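Formimidoylglutamase (Bacillus subtilis, PDB 3M1R) catalyses the manganese-dependent hydrolysis of N-formimidoyl-L-glutamate to L-glutamate and formamide, a step in histidine breakdown. Local coordinates at residues D[220-223]-D[224-228]; D[263-267]-D[268-272]; D[173-177]-D[178-182]; D[202-206]-D[207-211]; D[21-25]-D[26-30]. All coordinates share one frame; numbering follows the deposited sequence.

Contact 1: residues D[220-223]-D[224-228]; sequences KGLI and PTIKE
The contact is the helix-to-helix junction at Gly221, where helix 214-220 ends and helix 222-234 begins, spanned on one flank by a salt bridge from Lys220 to Glu228. Gly221 leaves the first helix with positive phi (93°) and serves as N-cap of the second. Its carbonyl O accepts two bonds from one residue: the backbone N of Thr225 at 2.9 Å, and the Thr225 hydroxyl OG1 at 2.8 Å, which comes from above the carbonyl plane. That hydroxyl reaches back because it lies beside its own backbone N (chi1 -68°). Pro224 falls in the first turn, where a backbone N-H is not needed to continue the helix, and its CB lies 3.4 Å from Lys220 O. Along the next turn, Ile226 N bonds to Leu222 O and Lys227 N to Ile223 O.

Outside this backbone the Lys220 chain, bent at its second, third and fourth torsions, passes over Thr225, with CG 3.6 Å from Thr225 OG1. It then meets Glu228 at about a right angle. NZ stands 2.7 Å from both OE1 and OE2 of Glu228, above the carboxylate plane, an even, two-oxygen grip that probably spreads the charge over both. On another flank, Lys227 CE lies 3.8 Å from Ile223 CG2.

Several side chains meet helix 267-278: Leu222 packs on Ala273, Ile226 on Ile277, and both Ile223 and Lys227 on Tyr276, so that the start of helix 222-234 is laid against that helix.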
# COMPACT_ATOMS: atom_id res chain seq x y z
N LYS D 220 21.23 -32.73 -2.97
CA LYS D 220 21.90 -33.17 -4.19
C LYS D 220 22.27 -31.98 -5.10
O LYS D 220 23.22 -32.05 -5.87
CB LYS D 220 21.02 -34.18 -4.94
CG LYS D 220 21.58 -34.71 -6.24
CD LYS D 220 22.39 -35.99 -6.04
CE LYS D 220 21.50 -37.17 -5.66
NZ LYS D 220 20.57 -37.55 -6.76
N GLY D 221 21.51 -30.88 -4.98
CA GLY D 221 21.73 -29.72 -5.82
C GLY D 221 20.86 -29.75 -7.05
O GLY D 221 20.69 -30.81 -7.67
N LEU D 222 20.29 -28.61 -7.43
CA LEU D 222 19.36 -28.58 -8.56
C LEU D 222 19.97 -29.06 -9.90
O LEU D 222 19.41 -29.94 -10.56
CB LEU D 222 18.72 -27.18 -8.72
CG LEU D 222 17.66 -27.10 -9.82
CD1 LEU D 222 16.66 -28.24 -9.71
CD2 LEU D 222 16.96 -25.74 -9.83
N ILE D 223 21.10 -28.49 -10.30
CA ILE D 223 21.69 -28.88 -11.58
C ILE D 223 22.12 -30.36 -11.62
O ILE D 223 21.84 -31.06 -12.59
CB ILE D 223 22.85 -27.98 -12.01
CG1 ILE D 223 22.40 -26.52 -12.13
CG2 ILE D 223 23.42 -28.48 -13.33
CD1 ILE D 223 21.64 -26.23 -13.39
N PRO D 224 22.82 -30.84 -10.57
CA PRO D 224 23.10 -32.28 -10.54
C PRO D 224 21.82 -33.13 -10.54
O PRO D 224 21.77 -34.18 -11.17
CB PRO D 224 23.87 -32.46 -9.22
CG PRO D 224 24.53 -31.14 -9.01
CD PRO D 224 23.51 -30.12 -9.49
N THR D 225 20.79 -32.69 -9.84
CA THR D 225 19.53 -33.43 -9.84
C THR D 225 18.99 -33.60 -11.25
O THR D 225 18.51 -34.67 -11.62
CB THR D 225 18.46 -32.77 -8.96
OG1 THR D 225 18.84 -32.85 -7.58
CG2 THR D 225 17.13 -33.47 -9.15
N ILE D 226 19.08 -32.55 -12.05
CA ILE D 226 18.60 -32.58 -13.44
C ILE D 226 19.47 -33.45 -14.35
O ILE D 226 18.96 -34.15 -15.23
CB ILE D 226 18.50 -31.16 -14.01
CG1 ILE D 226 17.42 -30.37 -13.28
CG2 ILE D 226 18.19 -31.20 -15.49
CD1 ILE D 226 17.30 -28.96 -13.80
N LYS D 227 20.79 -33.41 -14.15
CA LYS D 227 21.68 -34.24 -14.95
C LYS D 227 21.40 -35.71 -14.68
O LYS D 227 21.48 -36.55 -15.58
CB LYS D 227 23.15 -33.91 -14.66
CG LYS D 227 23.62 -32.64 -15.32
CD LYS D 227 24.88 -32.13 -14.66
CE LYS D 227 25.46 -30.95 -15.43
NZ LYS D 227 26.78 -30.52 -14.87
N GLU D 228 21.06 -36.01 -13.44
CA GLU D 228 20.77 -37.37 -13.02
C GLU D 228 19.51 -37.91 -13.70
O GLU D 228 19.44 -39.09 -14.02
CB GLU D 228 20.63 -37.41 -11.49
CG GLU D 228 20.78 -38.79 -10.86
CD GLU D 228 21.18 -38.72 -9.39
OE1 GLU D 228 20.69 -39.56 -8.60
OE2 GLU D 228 21.97 -37.83 -9.02

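Contact 2: residues D[263-267]-D[268-272]; sequences GGLYT and DELLE
This is a helix N-terminal cap, in which Glu269 folds back onto Tyr266 where the loop after strand 239-245 enters helix 267-278. Glu269 OE1 accepts the backbone N of Tyr266 at 3.2 Å, met nearly along the carboxylate C-O axis with an almost straight N-H (175°). The glutamate chain runs extended beyond CG, which carries the carboxylate back to the N-cap residue; OE1 also sits 3.8 Å from Leu265 CD2, and its partner OE2 forms a salt bridge with Arg218. Were the glutamate cut back to an alanine, the Tyr266 N-H would probably lose its acceptor and Arg218 its carboxylate partner.

With Tyr266 as N-cap and Glu269 three residues on, the bond is the glutamate half of a capping box. Leu265 and Leu270, just before the cap and four residues after it, add a hydrophobic staple, their CD1 atoms 4.3 Å apart. Leu270 N then bonds to Tyr266 O, and Leu271 N to Thr267 O at 2.7 Å. Thr267 CG2 leans against Leu271 CG at 3.9 Å.

Leu271 also packs on His307, Val308 and His311 of helix 300-318, while Pro262 of a second subunit touches both Thr267 and Leu271.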
# COMPACT_ATOMS: atom_id res chain seq x y z
N GLY D 263 10.61 -22.24 2.12
CA GLY D 263 11.17 -23.53 1.75
C GLY D 263 11.28 -23.81 0.26
O GLY D 263 11.29 -24.97 -0.16
N GLY D 264 11.39 -22.77 -0.55
CA GLY D 264 11.42 -22.94 -1.99
C GLY D 264 12.75 -22.60 -2.65
O GLY D 264 13.73 -22.28 -1.99
N LEU D 265 12.76 -22.67 -3.98
CA LEU D 265 13.95 -22.35 -4.76
C LEU D 265 14.30 -20.86 -4.67
O LEU D 265 13.44 -20.02 -4.42
CB LEU D 265 13.71 -22.71 -6.23
CG LEU D 265 13.74 -24.15 -6.72
CD1 LEU D 265 13.67 -24.12 -8.26
CD2 LEU D 265 15.03 -24.85 -6.27
N TYR D 266 15.57 -20.52 -4.88
CA TYR D 266 15.93 -19.11 -5.00
C TYR D 266 16.09 -18.79 -6.49
O TYR D 266 16.39 -19.67 -7.26
CB TYR D 266 17.15 -18.80 -4.12
CG TYR D 266 16.88 -19.13 -2.65
CD1 TYR D 266 17.57 -20.15 -1.98
CD2 TYR D 266 15.88 -18.47 -1.94
CE1 TYR D 266 17.30 -20.46 -0.65
CE2 TYR D 266 15.60 -18.77 -0.61
CZ TYR D 266 16.31 -19.76 0.03
OH TYR D 266 16.02 -20.06 1.35
N THR D 267 15.83 -17.55 -6.90
CA THR D 267 15.74 -17.26 -8.33
C THR D 267 17.01 -17.58 -9.14
O THR D 267 16.93 -18.12 -10.23
CB THR D 267 15.31 -15.80 -8.61
OG1 THR D 267 14.16 -15.48 -7.83
CG2 THR D 267 14.95 -15.64 -10.09
N ASP D 268 18.18 -17.27 -8.61
CA ASP D 268 19.43 -17.54 -9.32
C ASP D 268 19.63 -19.04 -9.58
O ASP D 268 20.13 -19.44 -10.63
CB ASP D 268 20.61 -16.95 -8.56
CG ASP D 268 20.64 -17.37 -7.11
OD1 ASP D 268 20.91 -18.55 -6.84
OD2 ASP D 268 20.38 -16.51 -6.24
N GLU D 269 19.22 -19.86 -8.62
CA GLU D 269 19.15 -21.31 -8.79
C GLU D 269 18.23 -21.70 -9.95
O GLU D 269 18.58 -22.54 -10.77
CB GLU D 269 18.54 -21.91 -7.53
CG GLU D 269 19.37 -22.92 -6.83
CD GLU D 269 18.64 -23.46 -5.61
OE1 GLU D 269 17.86 -22.69 -4.99
OE2 GLU D 269 18.83 -24.65 -5.30
N LEU D 270 17.05 -21.09 -10.01
CA LEU D 270 16.11 -21.37 -11.10
C LEU D 270 16.70 -20.91 -12.43
O LEU D 270 16.65 -21.64 -13.43
CB LEU D 270 14.75 -20.70 -10.84
CG LEU D 270 13.61 -20.85 -11.86
CD1 LEU D 270 13.29 -22.32 -12.14
CD2 LEU D 270 12.31 -20.08 -11.42
N LEU D 271 17.25 -19.69 -12.46
CA LEU D 271 17.73 -19.14 -13.72
C LEU D 271 18.79 -20.07 -14.32
O LEU D 271 18.79 -20.34 -15.52
CB LEU D 271 18.27 -17.72 -13.54
CG LEU D 271 17.28 -16.65 -13.05
CD1 LEU D 271 18.00 -15.32 -12.82
CD2 LEU D 271 16.16 -16.45 -14.05
N GLU D 272 19.68 -20.57 -13.47
CA GLU D 272 20.78 -21.42 -13.93
C GLU D 272 20.21 -22.71 -14.51
O GLU D 272 20.67 -23.18 -15.54
CB GLU D 272 21.75 -21.71 -12.78
CG GLU D 272 23.18 -21.98 -13.22
CD GLU D 272 23.80 -20.82 -13.98
OE1 GLU D 272 24.74 -21.05 -14.76
OE2 GLU D 272 23.34 -19.66 -13.80

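Contact 3: residues D[173-177]-D[178-182]; sequences RRLLD and EEIIE
Leu175 and Ile180 interlock where helix 171-178 ends and the chain doubles back over its last turn. The methyl CD2 of Leu175 sits between two branches of Ile180, with CG2 at 3.8 Å and CD1 at 3.9 Å, the two side chains crossing obliquely. Next to them Ile181 wedges its CG1 into the hollow between Leu175 CB and Leu176 CD1, 4.1 Å from the latter; a first torsion of 64°, which sets CG1 between the backbone N and the carbonyl carbon, aims it there. The same Leu176 methyl also rests against the Ile181 carbonyl. A water bridges the turn, donating to both Leu176 O and Ile181 O at 2.7 Å each.

On the outer flank Arg174 and Glu178 lie side by side, pointing the same way. Arg174 NH1 forms a salt bridge with Glu178 OE2 at 2.9 Å, the two flat groups standing nearly perpendicular. Tyr134 bonds to Glu178 OE1 through its hydroxyl and receives Arg174 in a cation-pi contact. A leucine in place of Arg174 would probably leave Glu178 OE2 without its charged mate and the Tyr134 ring without its cation.

Glu179 has positive phi (66°), its N bonds to Leu176 O, and Ile180 N bonds to Leu175 O at 3.1 Å: a Schellman motif, closed by its customary apolar contact, here Leu175 with Ile180.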
# COMPACT_ATOMS: atom_id res chain seq x y z
N ARG D 173 -3.26 -33.91 -14.13
CA ARG D 173 -4.18 -35.04 -14.06
C ARG D 173 -4.87 -35.21 -15.41
O ARG D 173 -5.02 -36.33 -15.91
CB ARG D 173 -5.22 -34.85 -12.95
CG ARG D 173 -5.98 -36.13 -12.58
CD ARG D 173 -6.84 -35.94 -11.33
NE ARG D 173 -7.28 -37.22 -10.79
CZ ARG D 173 -6.85 -37.73 -9.64
NH1 ARG D 173 -7.30 -38.91 -9.23
NH2 ARG D 173 -5.98 -37.06 -8.90
N ARG D 174 -5.29 -34.10 -16.00
CA ARG D 174 -5.92 -34.13 -17.30
C ARG D 174 -4.95 -34.69 -18.34
O ARG D 174 -5.32 -35.55 -19.13
CB ARG D 174 -6.40 -32.74 -17.71
CG ARG D 174 -7.83 -32.45 -17.29
CD ARG D 174 -8.31 -31.10 -17.81
NE ARG D 174 -9.77 -31.05 -17.88
CZ ARG D 174 -10.48 -31.49 -18.92
NH1 ARG D 174 -9.87 -32.02 -19.97
NH2 ARG D 174 -11.81 -31.40 -18.90
N LEU D 175 -3.70 -34.21 -18.31
CA LEU D 175 -2.70 -34.70 -19.25
C LEU D 175 -2.45 -36.20 -19.06
O LEU D 175 -2.55 -36.96 -20.01
CB LEU D 175 -1.40 -33.90 -19.13
CG LEU D 175 -1.48 -32.44 -19.59
CD1 LEU D 175 -0.39 -31.60 -18.94
CD2 LEU D 175 -1.40 -32.33 -21.11
N LEU D 176 -2.15 -36.63 -17.83
CA LEU D 176 -1.91 -38.05 -17.55
C LEU D 176 -3.10 -38.96 -17.89
O LEU D 176 -2.95 -39.97 -18.59
CB LEU D 176 -1.52 -38.26 -16.08
CG LEU D 176 -0.03 -38.27 -15.73
CD1 LEU D 176 0.81 -38.17 -16.97
CD2 LEU D 176 0.30 -37.17 -14.78
N ASP D 177 -4.28 -38.59 -17.39
CA ASP D 177 -5.47 -39.40 -17.62
C ASP D 177 -5.75 -39.59 -19.11
O ASP D 177 -6.12 -40.68 -19.54
CB ASP D 177 -6.69 -38.78 -16.91
CG ASP D 177 -6.70 -39.04 -15.41
OD1 ASP D 177 -5.93 -39.91 -14.94
OD2 ASP D 177 -7.49 -38.39 -14.68
N GLU D 178 -5.56 -38.52 -19.88
CA GLU D 178 -5.93 -38.55 -21.29
C GLU D 178 -4.81 -39.10 -22.16
O GLU D 178 -4.96 -39.26 -23.38
CB GLU D 178 -6.35 -37.15 -21.75
CG GLU D 178 -7.60 -36.66 -21.03
CD GLU D 178 -7.95 -35.22 -21.36
OE1 GLU D 178 -7.46 -34.70 -22.39
OE2 GLU D 178 -8.72 -34.60 -20.58
N GLU D 179 -3.68 -39.40 -21.52
CA GLU D 179 -2.51 -39.98 -22.17
C GLU D 179 -1.85 -39.05 -23.18
O GLU D 179 -1.25 -39.50 -24.16
CB GLU D 179 -2.87 -41.30 -22.84
CG GLU D 179 -3.61 -42.25 -21.92
CD GLU D 179 -3.77 -43.61 -22.54
OE1 GLU D 179 -4.92 -43.97 -22.88
OE2 GLU D 179 -2.75 -44.31 -22.70
N ILE D 180 -1.94 -37.75 -22.93
CA ILE D 180 -1.31 -36.77 -23.81
C ILE D 180 0.20 -36.85 -23.63
O ILE D 180 0.95 -36.79 -24.60
CB ILE D 180 -1.85 -35.36 -23.54
CG1 ILE D 180 -3.36 -35.33 -23.83
CG2 ILE D 180 -1.11 -34.33 -24.38
CD1 ILE D 180 -4.09 -34.10 -23.29
N ILE D 181 0.64 -36.99 -22.38
CA ILE D 181 2.03 -37.30 -22.10
C ILE D 181 2.03 -38.49 -21.16
O ILE D 181 1.00 -38.85 -20.60
CB ILE D 181 2.77 -36.15 -21.41
CG1 ILE D 181 2.16 -35.86 -20.04
CG2 ILE D 181 2.83 -34.92 -22.33
CD1 ILE D 181 2.89 -34.78 -19.25
N GLU D 182 3.19 -39.10 -20.99
CA GLU D 182 3.30 -40.25 -20.10
C GLU D 182 3.89 -39.82 -18.76
O GLU D 182 4.71 -38.91 -18.71
CB GLU D 182 4.15 -41.36 -20.73
CG GLU D 182 3.39 -42.29 -21.66
CD GLU D 182 4.29 -43.31 -22.33
OE1 GLU D 182 5.43 -43.49 -21.86
OE2 GLU D 182 3.86 -43.92 -23.33
O HOH W 1 -0.51 -40.77 -19.43

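Contact 4: residues D[202-206]-D[207-211]; sequences AYAKK and HNVNI
Tyr203 swings its ring along the helix with CG opposite the backbone N (chi1 170°), and His207, with a first torsion of -92°, lays its imidazole over one face of that ring. The pair lies at the C-terminal end of helix 198-206, in the beta-alpha-beta unit leading to strand 210-213, and the turn that ends the helix is a Schellman motif with Asn208 at positive phi. The rings form an offset stack, centroids 4.5 Å apart and planes inclined by 28°: Tyr203 OH lies 3.4 Å from His207 CE1, toward the rim of the imidazole. Tyr203 O takes two weak bonds from His207, one from the backbone N and one from ND1. The tyrosine hydroxyl has its strongest partner elsewhere, in Asp177.

Asn208 N bonds to Lys205 O at 2.8 Å and Val209 N to Ala204 O at 2.9 Å. This second bond brings Val209 CB to 4.0 Å from Ala204 CB, the apolar pair across the turn. From there the chain runs beside strand 186-191, where Asn210 makes backbone bonds to Leu186 and Gln188. On the strand, Ile211 reaches back to the helix and sets CD1 4.0 Å from Lys205 CG and 4.1 Å from Ala204 CB.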
# COMPACT_ATOMS: atom_id res chain seq x y z
N ALA D 202 0.18 -39.92 -4.12
CA ALA D 202 -0.05 -41.30 -4.52
C ALA D 202 -0.39 -41.38 -6.01
O ALA D 202 0.06 -42.28 -6.71
CB ALA D 202 -1.15 -41.96 -3.68
N TYR D 203 -1.20 -40.44 -6.48
CA TYR D 203 -1.65 -40.48 -7.86
C TYR D 203 -0.50 -40.28 -8.84
O TYR D 203 -0.49 -40.84 -9.93
CB TYR D 203 -2.74 -39.44 -8.12
CG TYR D 203 -3.05 -39.28 -9.58
CD1 TYR D 203 -4.14 -39.93 -10.16
CD2 TYR D 203 -2.24 -38.50 -10.40
CE1 TYR D 203 -4.42 -39.79 -11.51
CE2 TYR D 203 -2.51 -38.36 -11.75
CZ TYR D 203 -3.60 -39.01 -12.30
OH TYR D 203 -3.87 -38.86 -13.64
N ALA D 204 0.47 -39.45 -8.45
CA ALA D 204 1.64 -39.20 -9.28
C ALA D 204 2.59 -40.39 -9.27
O ALA D 204 3.32 -40.63 -10.23
CB ALA D 204 2.37 -37.93 -8.84
N LYS D 205 2.59 -41.13 -8.17
CA LYS D 205 3.45 -42.30 -8.07
C LYS D 205 2.89 -43.46 -8.89
O LYS D 205 3.63 -44.14 -9.59
CB LYS D 205 3.66 -42.71 -6.61
CG LYS D 205 4.51 -41.70 -5.84
CD LYS D 205 4.99 -42.26 -4.52
CE LYS D 205 5.95 -41.30 -3.82
NZ LYS D 205 6.51 -41.91 -2.58
N LYS D 206 1.58 -43.66 -8.82
CA LYS D 206 0.92 -44.70 -9.59
C LYS D 206 1.33 -44.53 -11.04
O LYS D 206 1.64 -45.49 -11.75
CB LYS D 206 -0.60 -44.54 -9.47
CG LYS D 206 -1.38 -45.83 -9.49
CD LYS D 206 -1.69 -46.33 -8.08
CE LYS D 206 -2.51 -45.31 -7.27
NZ LYS D 206 -2.91 -45.81 -5.91
N HIS D 207 1.34 -43.27 -11.47
CA HIS D 207 1.57 -42.92 -12.86
C HIS D 207 3.05 -42.83 -13.21
O HIS D 207 3.40 -42.47 -14.33
CB HIS D 207 0.88 -41.59 -13.19
CG HIS D 207 -0.51 -41.75 -13.72
ND1 HIS D 207 -1.60 -41.98 -12.91
CD2 HIS D 207 -0.99 -41.73 -14.99
CE1 HIS D 207 -2.69 -42.09 -13.65
NE2 HIS D 207 -2.34 -41.94 -14.92
N ASN D 208 3.91 -43.16 -12.24
CA ASN D 208 5.36 -43.15 -12.45
C ASN D 208 5.93 -41.78 -12.81
O ASN D 208 6.78 -41.66 -13.71
CB ASN D 208 5.78 -44.18 -13.51
CG ASN D 208 5.44 -45.59 -13.10
OD1 ASN D 208 5.98 -46.10 -12.12
ND2 ASN D 208 4.54 -46.22 -13.84
N VAL D 209 5.46 -40.75 -12.12
CA VAL D 209 6.02 -39.42 -12.29
C VAL D 209 7.36 -39.36 -11.55
O VAL D 209 7.53 -39.94 -10.47
CB VAL D 209 5.03 -38.32 -11.83
CG1 VAL D 209 5.71 -36.93 -11.72
CG2 VAL D 209 3.85 -38.26 -12.78
N ASN D 210 8.32 -38.67 -12.15
CA ASN D 210 9.62 -38.46 -11.53
C ASN D 210 9.56 -37.28 -10.58
O ASN D 210 9.57 -36.12 -11.01
CB ASN D 210 10.68 -38.22 -12.59
CG ASN D 210 10.75 -39.34 -13.60
OD1 ASN D 210 11.07 -40.48 -13.27
ND2 ASN D 210 10.45 -39.01 -14.85
N ILE D 211 9.52 -37.57 -9.29
CA ILE D 211 9.35 -36.53 -8.29
C ILE D 211 10.66 -36.18 -7.59
O ILE D 211 11.32 -37.05 -7.03
CB ILE D 211 8.29 -36.93 -7.27
CG1 ILE D 211 7.01 -37.33 -7.99
CG2 ILE D 211 8.05 -35.78 -6.27
CD1 ILE D 211 6.15 -38.30 -7.21

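Contact 5: residues D[21-25]-D[26-30]; sequences DVTKM and SDLIA
Two overlapping type I turns carry the chain from Lys24 to Leu28: Asp27 N bonds to Lys24 O and Leu28 N to Met25 O, each at 2.8 Å. The Asp27 side chain folds over the first turn and returns the bond. With CG opposite its carbonyl carbon (chi1 -58°), it offers OD2 to Lys24 N at 2.9 Å, the N-H arriving on the anti side and tilted out of the carboxylate plane. Lys24 and Asp27 are thus joined twice, once through each backbone N, which is likely to stiffen the turn. Lys24 CB lies 3.6 Å from Ser26 OG, a hydroxyl whose main partner is Lys69 O.

On another side of the turn Thr23 and Leu28 cross at about a right angle, Thr23 CG2 resting 3.8 Å from Leu28 CD1. Ile29 passes its CG1 close by Met25 O, at 3.4 Å, and its backbone N makes a weak bond to the same oxygen.

Met25, present as selenomethionine, is buried against Leu68 of helix 60-69, Leu87 of strand 87-93, and Leu310 and Leu313 of helix 300-318. The turn leads into strand 29-31, an outermost strand of this chain's parallel sheet, with Leu28 and Ala30 making backbone bonds to Leu87 of the adjacent strand.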
# COMPACT_ATOMS: atom_id res chain seq x y z
N ASP D 21 23.69 3.85 -26.97
CA ASP D 21 24.72 2.84 -26.76
C ASP D 21 24.12 1.60 -26.09
O ASP D 21 24.82 0.62 -25.79
CB ASP D 21 25.85 3.42 -25.90
CG ASP D 21 26.65 4.49 -26.63
OD1 ASP D 21 27.03 5.51 -26.00
OD2 ASP D 21 26.91 4.30 -27.84
N VAL D 22 22.82 1.65 -25.87
CA VAL D 22 22.14 0.55 -25.19
C VAL D 22 21.24 -0.22 -26.15
O VAL D 22 20.61 0.37 -27.04
CB VAL D 22 21.29 1.08 -24.02
CG1 VAL D 22 20.53 -0.06 -23.31
CG2 VAL D 22 22.19 1.81 -23.05
N THR D 23 21.22 -1.53 -25.99
CA THR D 23 20.23 -2.35 -26.67
C THR D 23 19.44 -3.13 -25.64
O THR D 23 19.97 -4.05 -25.02
CB THR D 23 20.84 -3.37 -27.63
OG1 THR D 23 21.52 -2.68 -28.68
CG2 THR D 23 19.72 -4.22 -28.22
N LYS D 24 18.17 -2.75 -25.48
CA LYS D 24 17.26 -3.41 -24.55
C LYS D 24 16.32 -4.30 -25.35
O LYS D 24 16.25 -4.16 -26.57
CB LYS D 24 16.48 -2.37 -23.76
CG LYS D 24 17.38 -1.50 -22.90
CD LYS D 24 16.60 -0.52 -22.06
CE LYS D 24 15.75 0.39 -22.92
NZ LYS D 24 14.83 1.26 -22.11
N MSE D 25 15.61 -5.19 -24.67
CA MSE D 25 14.73 -6.10 -25.37
C MSE D 25 13.69 -5.32 -26.18
O MSE D 25 13.25 -5.76 -27.24
CB MSE D 25 14.06 -7.08 -24.39
CG MSE D 25 15.01 -8.13 -23.85
SE MSE D 25 15.79 -9.29 -25.26
CE MSE D 25 14.19 -10.34 -25.67
N SER D 26 13.32 -4.15 -25.68
CA SER D 26 12.37 -3.31 -26.40
C SER D 26 12.85 -2.94 -27.81
O SER D 26 12.04 -2.64 -28.68
CB SER D 26 12.09 -2.04 -25.63
OG SER D 26 13.29 -1.50 -25.14
N ASP D 27 14.16 -2.95 -28.02
CA ASP D 27 14.71 -2.59 -29.32
C ASP D 27 14.66 -3.79 -30.26
O ASP D 27 14.89 -3.64 -31.46
CB ASP D 27 16.16 -2.09 -29.18
CG ASP D 27 16.27 -0.88 -28.26
OD1 ASP D 27 15.47 0.06 -28.42
OD2 ASP D 27 17.15 -0.88 -27.39
N LEU D 28 14.35 -4.97 -29.72
CA LEU D 28 14.45 -6.21 -30.50
C LEU D 28 13.13 -6.97 -30.65
O LEU D 28 13.05 -7.95 -31.37
CB LEU D 28 15.49 -7.14 -29.88
CG LEU D 28 16.93 -6.67 -29.89
CD1 LEU D 28 17.72 -7.44 -28.89
CD2 LEU D 28 17.50 -6.88 -31.29
N ILE D 29 12.11 -6.51 -29.95
CA ILE D 29 10.81 -7.16 -29.97
C ILE D 29 9.89 -6.41 -30.92
O ILE D 29 9.69 -5.21 -30.77
CB ILE D 29 10.17 -7.20 -28.57
CG1 ILE D 29 10.93 -8.15 -27.64
CG2 ILE D 29 8.70 -7.57 -28.64
CD1 ILE D 29 10.35 -8.21 -26.22
N ALA D 30 9.35 -7.12 -31.90
CA ALA D 30 8.42 -6.52 -32.84
C ALA D 30 7.06 -7.19 -32.77
O ALA D 30 6.95 -8.40 -32.63
CB ALA D 30 8.97 -6.61 -34.24

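How the contacts relate
The five local contacts include two touching pairs. Contacts 1 and 2, centres about 13 Å apart, pack two helix starts together, Leu222 CD2 lying 4.0 Å from Leu265 CD1. Contacts 3 and 4, about 12 Å between centres, are two Schellman-terminated helix ends joined by a probable hydrogen bond of 2.6 Å between Asp177 OD1 and Tyr203 OH. Both pairs stand back from the metal site, occupied here by calcium: the side chains of Leu265 and Leu175 are each about 11 Å from a calcium ion. Contact 5 lies away from it, its centre about 43 Å from that of contact 4, although the two reach the strands that are outermost within this chain, at opposite edges of one sheet.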